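Local coordinates for anopheles Plasmodium-responsive Leucine-rich repeat protein 1B (Anopheles gambiae, PDB 4XGO) that probably acts in the mosquito's response to Plasmodium and may interact with LRIM1, this part being its leucine-rich repeat domain, at residues 142-147 and 160-165; 166-171 and 187-192; 205-210 and 229-234. All coordinates share one frame; numbering follows the deposited sequence.

Overall arrangement
The three contacts follow one another along the leucine-rich repeat domain, each joining one coil of the solenoid to the next, and in sequence each closes before the next opens. Contacts 1 and 3 pair neighbouring parallel strands (144-146 with 163-165, 206-208 with 230-232); strand 184-186 lies between the two pairs, and their centres are about 16 Å apart. Contact 2 joins the turns that leave strands 163-165 and 184-186, its centre about 15 Å from that of contact 1 and about 13 Å from that of contact 3. It touches both, V147 O meeting N169 ND2 and L187 N meeting D208 O, so strand pairing and asparagine bonding run on continuously from coil to coil.

Contact 1 of 3, residues 142-147 and 160-165. With NAG (2-acetamido-2-deoxy-beta-D-glucopyranose), chain C.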
loop_
_atom_site.group_PDB
_atom_site.type_symbol
_atom_site.label_atom_id
_atom_site.label_comp_id
_atom_site.label_asym_id
_atom_site.label_seq_id
_atom_site.Cartn_x
_atom_site.Cartn_y
_atom_site.Cartn_z
ATOM N N LEU A 142 -3.903 -25.945 -13.781
ATOM C CA LEU A 142 -4.114 -25.054 -12.608
ATOM C C LEU A 142 -4.856 -25.735 -11.467
ATOM O O LEU A 142 -5.829 -26.450 -11.676
ATOM C CB LEU A 142 -4.839 -23.761 -13.004
ATOM C CG LEU A 142 -4.028 -22.785 -13.848
ATOM C CD1 LEU A 142 -4.905 -21.649 -14.361
ATOM C CD2 LEU A 142 -2.816 -22.214 -13.115
ATOM N N PHE A 143 -4.354 -25.511 -10.253
ATOM C CA PHE A 143 -4.897 -26.086 -9.034
ATOM C C PHE A 143 -5.371 -24.963 -8.099
ATOM O O PHE A 143 -6.431 -25.080 -7.479
ATOM C CB PHE A 143 -3.816 -26.938 -8.362
ATOM C CG PHE A 143 -4.264 -27.624 -7.103
ATOM C CD1 PHE A 143 -5.201 -28.643 -7.147
ATOM C CD2 PHE A 143 -3.703 -27.282 -5.878
ATOM C CE1 PHE A 143 -5.620 -29.266 -5.985
ATOM C CE2 PHE A 143 -4.110 -27.908 -4.710
ATOM C CZ PHE A 143 -5.063 -28.909 -4.771
ATOM N N HIS A 144 -4.550 -23.915 -7.953
ATOM C CA HIS A 144 -4.870 -22.772 -7.077
ATOM C C HIS A 144 -4.649 -21.510 -7.886
ATOM O O HIS A 144 -3.556 -21.314 -8.427
ATOM C CB HIS A 144 -3.939 -22.718 -5.865
ATOM C CG HIS A 144 -4.340 -23.605 -4.741
ATOM N ND1 HIS A 144 -3.794 -23.478 -3.484
ATOM C CD2 HIS A 144 -5.245 -24.608 -4.661
ATOM C CE1 HIS A 144 -4.332 -24.382 -2.684
ATOM N NE2 HIS A 144 -5.212 -25.081 -3.378
ATOM N N VAL A 145 -5.678 -20.664 -7.991
ATOM C CA VAL A 145 -5.608 -19.483 -8.801
ATOM C C VAL A 145 -6.178 -18.265 -8.055
ATOM O O VAL A 145 -7.235 -18.355 -7.434
ATOM C CB VAL A 145 -6.413 -19.667 -10.099
ATOM C CG1 VAL A 145 -6.386 -18.381 -10.890
ATOM C CG2 VAL A 145 -5.838 -20.819 -10.933
ATOM N N ASN A 146 -5.493 -17.130 -8.147
ATOM C CA ASN A 146 -5.984 -15.903 -7.554
ATOM C C ASN A 146 -5.873 -14.798 -8.575
ATOM O O ASN A 146 -4.755 -14.423 -8.975
ATOM C CB ASN A 146 -5.190 -15.592 -6.281
ATOM C CG ASN A 146 -5.817 -14.510 -5.438
ATOM O OD1 ASN A 146 -6.605 -13.672 -5.922
ATOM N ND2 ASN A 146 -5.480 -14.543 -4.144
ATOM N N VAL A 147 -7.032 -14.289 -9.016
ATOM C CA VAL A 147 -7.107 -13.157 -9.909
ATOM C C VAL A 147 -7.936 -12.018 -9.292
ATOM O O VAL A 147 -8.499 -11.198 -10.014
ATOM C CB VAL A 147 -7.653 -13.524 -11.319
ATOM C CG1 VAL A 147 -6.686 -14.454 -12.044
ATOM C CG2 VAL A 147 -9.054 -14.149 -11.259
ATOM N N ALA A 160 -9.958 -28.269 -13.716
ATOM C CA ALA A 160 -9.576 -28.974 -12.483
ATOM C C ALA A 160 -9.017 -28.089 -11.377
ATOM O O ALA A 160 -8.400 -28.593 -10.443
ATOM C CB ALA A 160 -8.575 -30.073 -12.817
ATOM N N VAL A 161 -9.221 -26.780 -11.465
ATOM C CA VAL A 161 -8.836 -25.889 -10.371
ATOM C C VAL A 161 -9.647 -26.232 -9.121
ATOM O O VAL A 161 -10.856 -26.492 -9.199
ATOM C CB VAL A 161 -8.958 -24.389 -10.768
ATOM C CG1 VAL A 161 -10.383 -24.008 -11.147
ATOM C CG2 VAL A 161 -8.459 -23.484 -9.656
ATOM N N GLU A 162 -8.955 -26.264 -7.982
ATOM C CA GLU A 162 -9.539 -26.656 -6.702
ATOM C C GLU A 162 -9.933 -25.429 -5.886
ATOM O O GLU A 162 -10.921 -25.455 -5.159
ATOM C CB GLU A 162 -8.536 -27.505 -5.906
ATOM C CG GLU A 162 -9.042 -28.015 -4.558
ATOM C CD GLU A 162 -8.732 -27.097 -3.376
ATOM O OE1 GLU A 162 -7.802 -26.274 -3.460
ATOM O OE2 GLU A 162 -9.426 -27.202 -2.329
ATOM N N GLU A 163 -9.143 -24.368 -5.972
ATOM C CA GLU A 163 -9.475 -23.139 -5.276
ATOM C C GLU A 163 -9.238 -21.958 -6.196
ATOM O O GLU A 163 -8.160 -21.820 -6.780
ATOM C CB GLU A 163 -8.671 -22.980 -3.977
ATOM C CG GLU A 163 -8.931 -21.652 -3.294
ATOM C CD GLU A 163 -8.508 -21.585 -1.827
ATOM O OE1 GLU A 163 -7.671 -22.431 -1.366
ATOM O OE2 GLU A 163 -8.997 -20.641 -1.141
ATOM N N LEU A 164 -10.247 -21.100 -6.301
ATOM C CA LEU A 164 -10.192 -19.969 -7.192
ATOM C C LEU A 164 -10.750 -18.724 -6.528
ATOM O O LEU A 164 -11.881 -18.735 -6.058
ATOM C CB LEU A 164 -10.947 -20.270 -8.481
ATOM C CG LEU A 164 -11.108 -19.144 -9.498
ATOM C CD1 LEU A 164 -9.800 -18.515 -9.898
ATOM C CD2 LEU A 164 -11.779 -19.699 -10.738
ATOM N N ASP A 165 -9.935 -17.672 -6.472
ATOM C CA ASP A 165 -10.359 -16.392 -5.940
ATOM C C ASP A 165 -10.390 -15.391 -7.097
ATOM O O ASP A 165 -9.357 -15.065 -7.677
ATOM C CB ASP A 165 -9.454 -15.932 -4.791
ATOM C CG ASP A 165 -9.956 -14.651 -4.096
ATOM O OD1 ASP A 165 -10.806 -13.917 -4.658
ATOM O OD2 ASP A 165 -9.469 -14.367 -2.961
HETATM C C1 NAG C . -5.980 -13.581 -3.186
HETATM C C2 NAG C . -6.046 -14.181 -1.782
HETATM C C3 NAG C . -6.464 -13.107 -0.772
HETATM C C4 NAG C . -5.544 -11.899 -0.850
HETATM C C5 NAG C . -5.389 -11.468 -2.313
HETATM C C6 NAG C . -4.318 -10.378 -2.416
HETATM C C7 NAG C . -6.942 -16.330 -1.069
HETATM C C8 NAG C . -8.099 -17.276 -1.046
HETATM N N2 NAG C . -7.070 -15.186 -1.726
HETATM O O3 NAG C . -6.515 -13.634 0.543
HETATM O O4 NAG C . -6.148 -10.782 -0.185
HETATM O O5 NAG C . -5.020 -12.552 -3.152
HETATM O O6 NAG C . -5.042 -9.189 -2.670
HETATM O O7 NAG C . -5.908 -16.631 -0.490
HETATM O O HOH W 1 -7.404 -26.797 -13.933
#
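Two adjacent strands of the leucine-rich repeat solenoid, 144-146 and 163-165, pair here in parallel, their axes 4.8 Å apart, beside an N-linked glycan. V145 N donates to E163 O, D165 N to V145 O and V147 N to D165 O, while F143 O receives both E162 N and E163 N where the strands begin. V145 and L164 turn to the same face of the strands and lie alongside each other, CG1 of V145 being 3.6 Å from CD1 of L164; the other methyl of V145, CG2, meets V161 CG2. H144, E163, N146 and D165 occupy the opposite face. The imidazole of H144 has E163 OE1 over one face, toward the rim, and E162 OE1 near its plane at the edge, where NE2 makes a weak, bent bond of 2.9 Å to E162 OE1 (128°). E162 reaches it because its chain bends at chi2 (-92°), and its CB lies 3.4 Å from F143 CE1. N146 carries the sugar on ND2, and its OD1 is bonded to S148 OG. D165 bonds to the N-acetylglucosamine from the neighbouring strand: OD1 is held by S167 OG, while OD2 accepts the sugar's N2 in a nearly straight bond of 2.8 Å.

Contact 2 of 3, residues 166-171 and 187-192; sequences ASHNTI and LQHNNL. With GOL (glycerol), chain H.
Segments 166-171 and 187-192 run side by side as equivalent turns of successive coils, H168 N donating to Q188 O (2.9 Å) and N191 N to I171 O. This is the asparagine ladder of a leucine-rich repeat solenoid, in which an inward-turned asparagine of each coil satisfies backbone groups of its own turn and of the one before. N190 ND2 gives one hydrogen to L187 O in its own turn and the other to A166 O across the contact. A166 O takes a second donor, N169 ND2, from the other face of its carbonyl plane. N190 OD1 is directed toward I171 N, though its place is less certain. N169 repeats the pattern one coil back, ND2 also bonded to V147 O and OD1 to L152 N. The rings of H168 and H189 form an offset stack, centroids 4.3 Å apart and planes 12° from parallel; nearly equal chi1 values (-60° and -67°), each CG beside its backbone N, point them the same way. H189 CB makes a CH-pi contact over the H168 ring, 3.8 Å from its centroid, and Y149 and Y211 extend the row of rings. Among the buried side chains, L187 CD2 touches A166 CB at 3.9 Å and I171 CD1 at 4.2 Å. A glycerol, probably from the crystallisation liquor, bridges the imidazoles, its O1 3.2 Å from H168 NE2 and its O2 3.2 Å from H189 NE2.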
loop_
_atom_site.group_PDB
_atom_site.type_symbol
_atom_site.label_atom_id
_atom_site.label_comp_id
_atom_site.label_asym_id
_atom_site.label_seq_id
_atom_site.Cartn_x
_atom_site.Cartn_y
_atom_site.Cartn_z
ATOM N N ALA A 166 -11.603 -14.960 -7.447
ATOM C CA ALA A 166 -11.808 -13.899 -8.454
ATOM C C ALA A 166 -12.631 -12.726 -7.901
ATOM O O ALA A 166 -13.298 -11.994 -8.645
ATOM C CB ALA A 166 -12.401 -14.455 -9.736
ATOM N N SER A 167 -12.485 -12.493 -6.602
ATOM C CA SER A 167 -13.215 -11.445 -5.894
ATOM C C SER A 167 -12.713 -10.092 -6.358
ATOM O O SER A 167 -11.607 -9.987 -6.914
ATOM C CB SER A 167 -13.063 -11.587 -4.368
ATOM O OG SER A 167 -11.721 -11.442 -3.912
ATOM N N HIS A 168 -13.548 -9.076 -6.195
ATOM C CA HIS A 168 -13.168 -7.715 -6.531
ATOM C C HIS A 168 -12.781 -7.584 -8.019
ATOM O O HIS A 168 -11.702 -7.113 -8.376
ATOM C CB HIS A 168 -12.068 -7.217 -5.609
ATOM C CG HIS A 168 -12.453 -7.215 -4.164
ATOM N ND1 HIS A 168 -13.043 -6.128 -3.566
ATOM C CD2 HIS A 168 -12.324 -8.150 -3.197
ATOM C CE1 HIS A 168 -13.265 -6.389 -2.292
ATOM N NE2 HIS A 168 -12.824 -7.606 -2.038
ATOM N N ASN A 169 -13.691 -8.015 -8.875
ATOM C CA ASN A 169 -13.592 -7.767 -10.322
ATOM C C ASN A 169 -14.923 -7.138 -10.753
ATOM O O ASN A 169 -15.621 -6.583 -9.901
ATOM C CB ASN A 169 -13.280 -9.070 -11.052
ATOM C CG ASN A 169 -11.790 -9.364 -11.097
ATOM O OD1 ASN A 169 -11.057 -8.819 -11.933
ATOM N ND2 ASN A 169 -11.329 -10.203 -10.173
ATOM N N THR A 170 -15.263 -7.202 -12.034
ATOM C CA THR A 170 -16.593 -6.780 -12.520
ATOM C C THR A 170 -17.256 -7.926 -13.275
ATOM O O THR A 170 -17.875 -7.735 -14.351
ATOM C CB THR A 170 -16.518 -5.517 -13.415
ATOM O OG1 THR A 170 -15.687 -5.746 -14.561
ATOM C CG2 THR A 170 -15.958 -4.355 -12.637
ATOM N N ILE A 171 -17.125 -9.127 -12.728
ATOM C CA ILE A 171 -17.530 -10.333 -13.436
ATOM C C ILE A 171 -19.057 -10.429 -13.523
ATOM O O ILE A 171 -19.736 -10.327 -12.504
ATOM C CB ILE A 171 -16.941 -11.574 -12.746
ATOM C CG1 ILE A 171 -15.417 -11.581 -12.916
ATOM C CG2 ILE A 171 -17.509 -12.865 -13.287
ATOM C CD1 ILE A 171 -14.698 -12.479 -11.925
ATOM N N LEU A 187 -16.103 -15.213 -5.212
ATOM C CA LEU A 187 -16.593 -14.290 -6.239
ATOM C C LEU A 187 -17.217 -13.023 -5.652
ATOM O O LEU A 187 -17.935 -12.297 -6.344
ATOM C CB LEU A 187 -17.595 -15.002 -7.164
ATOM C CG LEU A 187 -16.970 -15.979 -8.157
ATOM C CD1 LEU A 187 -17.981 -16.868 -8.842
ATOM C CD2 LEU A 187 -16.152 -15.211 -9.149
ATOM N N GLN A 188 -16.930 -12.733 -4.384
ATOM C CA GLN A 188 -17.533 -11.565 -3.739
ATOM C C GLN A 188 -17.040 -10.280 -4.403
ATOM O O GLN A 188 -15.907 -10.242 -4.924
ATOM C CB GLN A 188 -17.272 -11.561 -2.229
ATOM C CG GLN A 188 -15.843 -11.355 -1.768
ATOM C CD GLN A 188 -15.009 -12.625 -1.693
ATOM O OE1 GLN A 188 -15.357 -13.661 -2.262
ATOM N NE2 GLN A 188 -13.900 -12.554 -0.941
ATOM N N HIS A 189 -17.906 -9.268 -4.449
ATOM C CA HIS A 189 -17.592 -7.972 -5.041
ATOM C C HIS A 189 -17.396 -8.140 -6.543
ATOM O O HIS A 189 -16.295 -7.946 -7.078
ATOM C CB HIS A 189 -16.375 -7.294 -4.377
ATOM C CG HIS A 189 -16.604 -6.872 -2.952
ATOM N ND1 HIS A 189 -17.191 -5.670 -2.602
ATOM C CD2 HIS A 189 -16.329 -7.504 -1.788
ATOM C CE1 HIS A 189 -17.257 -5.585 -1.282
ATOM N NE2 HIS A 189 -16.753 -6.690 -0.769
ATOM N N ASN A 190 -18.481 -8.540 -7.208
ATOM C CA ASN A 190 -18.524 -8.658 -8.645
ATOM C C ASN A 190 -19.864 -8.146 -9.158
ATOM O O ASN A 190 -20.560 -7.428 -8.428
ATOM C CB ASN A 190 -18.218 -10.093 -9.080
ATOM C CG ASN A 190 -16.725 -10.321 -9.234
ATOM O OD1 ASN A 190 -16.078 -9.657 -10.049
ATOM N ND2 ASN A 190 -16.158 -11.193 -8.405
ATOM N N ASN A 191 -20.206 -8.510 -10.389
ATOM C CA ASN A 191 -21.448 -8.032 -11.017
ATOM C C ASN A 191 -22.364 -9.161 -11.493
ATOM O O ASN A 191 -23.038 -9.060 -12.539
ATOM C CB ASN A 191 -21.055 -7.094 -12.136
ATOM C CG ASN A 191 -20.565 -5.755 -11.610
ATOM O OD1 ASN A 191 -21.360 -4.844 -11.333
ATOM N ND2 ASN A 191 -19.285 -5.631 -11.437
ATOM N N LEU A 192 -22.413 -10.233 -10.714
ATOM C CA LEU A 192 -23.209 -11.398 -11.055
ATOM C C LEU A 192 -24.691 -11.097 -10.874
ATOM O O LEU A 192 -25.075 -10.471 -9.888
ATOM C CB LEU A 192 -22.817 -12.617 -10.226
ATOM C CG LEU A 192 -21.423 -13.172 -10.560
ATOM C CD1 LEU A 192 -20.997 -14.112 -9.445
ATOM C CD2 LEU A 192 -21.431 -13.847 -11.922
HETATM C C1 GOL H . -14.204 -9.495 1.711
HETATM O O1 GOL H . -13.438 -9.427 0.487
HETATM C C2 GOL H . -15.708 -9.266 1.472
HETATM O O2 GOL H . -16.150 -8.029 2.047
HETATM C C3 GOL H . -16.541 -10.401 2.064
HETATM O O3 GOL H . -17.901 -10.321 1.600
HETATM O O HOH W 2 -17.765 -4.967 -9.234
#

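Contact 3 of 3, residues 205-210 and 229-234; sequences VDVDLS and ERLYVS. Unlike the reference sequence in segment 205-210: V205 (reference Thr).
A small salt-bridge network of D206, R230 and E229 sits at the start of this strand pair, although D206 is deposited in two conformers and its bridge belongs to the one described here. In that conformer R230 and D206 lie alongside each other on one face of the strands, and NH1 of R230 donates to D206 OD1 at 3.0 Å and 168°. The oxygen lies at the edge of the guanidinium, almost in its plane, and is met on its syn side, while the carboxylate and guanidinium planes are turned 47° from one another. CG and CD of the arginine also pass close to the same oxygen. E229 OE1 stands 3.4 Å from R230 NH1 but well out of the guanidinium plane, so this second bridge is one of charge alone. With D206 so placed, NH1 is near both carboxylates, which would probably favour its charge and ease the repulsion between them.

The backbones that carry these charges, strands 206-208 and 230-232, are neighbouring parallel strands of the leucine-rich repeat solenoid. V205 O accepts both E229 N and R230 N; V207 N then donates to R230 O, Y232 N to V207 O and L209 N to Y232 O. On the buried face, V207 and L231 point the same way and press tightly together. A chi1 of 59° sets CG1 of V207 between backbone N and carbonyl carbon, and from there it meets L231 CD1 at 3.4 Å.

Y232 and D208 lie on the face of D206 and R230. CB of Y232 is 3.6 Å from D208 OD1, and its ring turns an edge toward V207 O, CD1 making the approach. D208 OD1 also accepts S210 N at 3.0 Å, nearly along its C-O axis, closing an Asx turn where strand 206-208 ends.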
loop_
_atom_site.group_PDB
_atom_site.type_symbol
_atom_site.label_atom_id
_atom_site.label_comp_id
_atom_site.label_asym_id
_atom_site.label_seq_id
_atom_site.Cartn_x
_atom_site.Cartn_y
_atom_site.Cartn_z
ATOM N N VAL A 205 -17.570 -26.679 -1.884
ATOM C CA VAL A 205 -17.728 -26.710 -0.437
ATOM C C VAL A 205 -18.012 -25.315 0.127
ATOM O O VAL A 205 -18.866 -25.153 1.006
ATOM C CB VAL A 205 -16.472 -27.321 0.226
ATOM C CG1 VAL A 205 -16.581 -27.278 1.748
ATOM C CG2 VAL A 205 -16.292 -28.753 -0.258
ATOM N N ASP A 206 -17.289 -24.313 -0.379
ATOM C CA ASP A 206 -17.435 -22.932 0.087
ATOM C C ASP A 206 -17.591 -22.022 -1.126
ATOM O O ASP A 206 -16.737 -21.992 -2.022
ATOM C CB ASP A 206 -16.228 -22.498 0.921
ATOM C CG ASP A 206 -15.930 -23.446 2.070
ATOM O OD1 ASP A 206 -16.811 -23.661 2.928
ATOM O OD2 ASP A 206 -14.804 -23.992 2.108
ATOM N N VAL A 207 -18.694 -21.296 -1.167
ATOM C CA VAL A 207 -18.941 -20.352 -2.255
ATOM C C VAL A 207 -19.342 -19.005 -1.684
ATOM O O VAL A 207 -20.279 -18.908 -0.883
ATOM C CB VAL A 207 -19.963 -20.884 -3.305
ATOM C CG1 VAL A 207 -21.297 -21.209 -2.690
ATOM C CG2 VAL A 207 -20.141 -19.881 -4.428
ATOM N N ASP A 208 -18.596 -17.967 -2.067
ATOM C CA ASP A 208 -18.897 -16.602 -1.651
ATOM C C ASP A 208 -19.357 -15.768 -2.862
ATOM O O ASP A 208 -18.585 -15.512 -3.799
ATOM C CB ASP A 208 -17.691 -15.977 -0.947
ATOM C CG ASP A 208 -18.020 -14.685 -0.219
ATOM O OD1 ASP A 208 -19.055 -14.050 -0.475
ATOM O OD2 ASP A 208 -17.209 -14.285 0.640
ATOM N N LEU A 209 -20.639 -15.394 -2.833
ATOM C CA LEU A 209 -21.267 -14.566 -3.845
ATOM C C LEU A 209 -21.747 -13.242 -3.284
ATOM O O LEU A 209 -22.584 -12.557 -3.900
ATOM C CB LEU A 209 -22.455 -15.314 -4.472
ATOM C CG LEU A 209 -22.155 -16.666 -5.123
ATOM C CD1 LEU A 209 -23.428 -17.366 -5.584
ATOM C CD2 LEU A 209 -21.193 -16.544 -6.271
ATOM N N SER A 210 -21.222 -12.855 -2.127
ATOM C CA SER A 210 -21.640 -11.622 -1.487
ATOM C C SER A 210 -21.208 -10.422 -2.331
ATOM O O SER A 210 -20.285 -10.526 -3.144
ATOM C CB SER A 210 -21.121 -11.520 -0.046
ATOM O OG SER A 210 -19.754 -11.166 0.013
ATOM N N GLU A 229 -20.929 -26.716 2.006
ATOM C CA GLU A 229 -20.974 -26.426 3.446
ATOM C C GLU A 229 -21.281 -24.967 3.766
ATOM O O GLU A 229 -21.946 -24.679 4.766
ATOM C CB GLU A 229 -19.660 -26.801 4.123
ATOM C CG GLU A 229 -19.414 -28.301 4.202
ATOM C CD GLU A 229 -18.113 -28.642 4.896
ATOM O OE1 GLU A 229 -17.661 -27.842 5.748
ATOM O OE2 GLU A 229 -17.541 -29.709 4.571
ATOM N N ARG A 230 -20.789 -24.041 2.951
ATOM C CA ARG A 230 -20.924 -22.615 3.267
ATOM C C ARG A 230 -21.316 -21.840 2.023
ATOM O O ARG A 230 -20.651 -21.932 0.982
ATOM C CB ARG A 230 -19.616 -22.064 3.851
ATOM C CG ARG A 230 -19.093 -22.885 5.017
ATOM C CD ARG A 230 -17.867 -22.245 5.615
ATOM N NE ARG A 230 -17.428 -22.963 6.804
ATOM C CZ ARG A 230 -16.735 -24.104 6.796
ATOM N NH1 ARG A 230 -16.385 -24.703 5.656
ATOM N NH2 ARG A 230 -16.382 -24.653 7.961
ATOM N N LEU A 231 -22.413 -21.088 2.148
ATOM C CA LEU A 231 -22.951 -20.276 1.065
ATOM C C LEU A 231 -23.164 -18.854 1.573
ATOM O O LEU A 231 -23.967 -18.601 2.497
ATOM C CB LEU A 231 -24.268 -20.873 0.538
ATOM C CG LEU A 231 -25.029 -20.019 -0.477
ATOM C CD1 LEU A 231 -24.236 -19.843 -1.759
ATOM C CD2 LEU A 231 -26.381 -20.630 -0.778
ATOM N N TYR A 232 -22.401 -17.920 1.003
ATOM C CA TYR A 232 -22.477 -16.533 1.383
ATOM C C TYR A 232 -23.082 -15.715 0.254
ATOM O O TYR A 232 -22.545 -15.673 -0.864
ATOM C CB TYR A 232 -21.097 -15.975 1.712
ATOM C CG TYR A 232 -20.370 -16.738 2.784
ATOM C CD1 TYR A 232 -19.554 -17.807 2.463
ATOM C CD2 TYR A 232 -20.499 -16.383 4.116
ATOM C CE1 TYR A 232 -18.878 -18.517 3.452
ATOM C CE2 TYR A 232 -19.822 -17.083 5.113
ATOM C CZ TYR A 232 -19.013 -18.149 4.767
ATOM O OH TYR A 232 -18.321 -18.861 5.740
ATOM N N VAL A 233 -24.193 -15.052 0.541
ATOM C CA VAL A 233 -24.848 -14.226 -0.462
ATOM C C VAL A 233 -25.318 -12.919 0.168
ATOM O O VAL A 233 -26.363 -12.376 -0.186
ATOM C CB VAL A 233 -26.024 -14.941 -1.180
ATOM C CG1 VAL A 233 -26.311 -14.250 -2.492
ATOM C CG2 VAL A 233 -25.711 -16.390 -1.492
ATOM N N SER A 234 -24.510 -12.368 1.064
ATOM C CA SER A 234 -24.864 -11.111 1.710
ATOM C C SER A 234 -24.706 -9.952 0.733
ATOM O O SER A 234 -23.978 -10.054 -0.279
ATOM C CB SER A 234 -24.018 -10.867 2.958
ATOM O OG SER A 234 -22.710 -10.440 2.612
#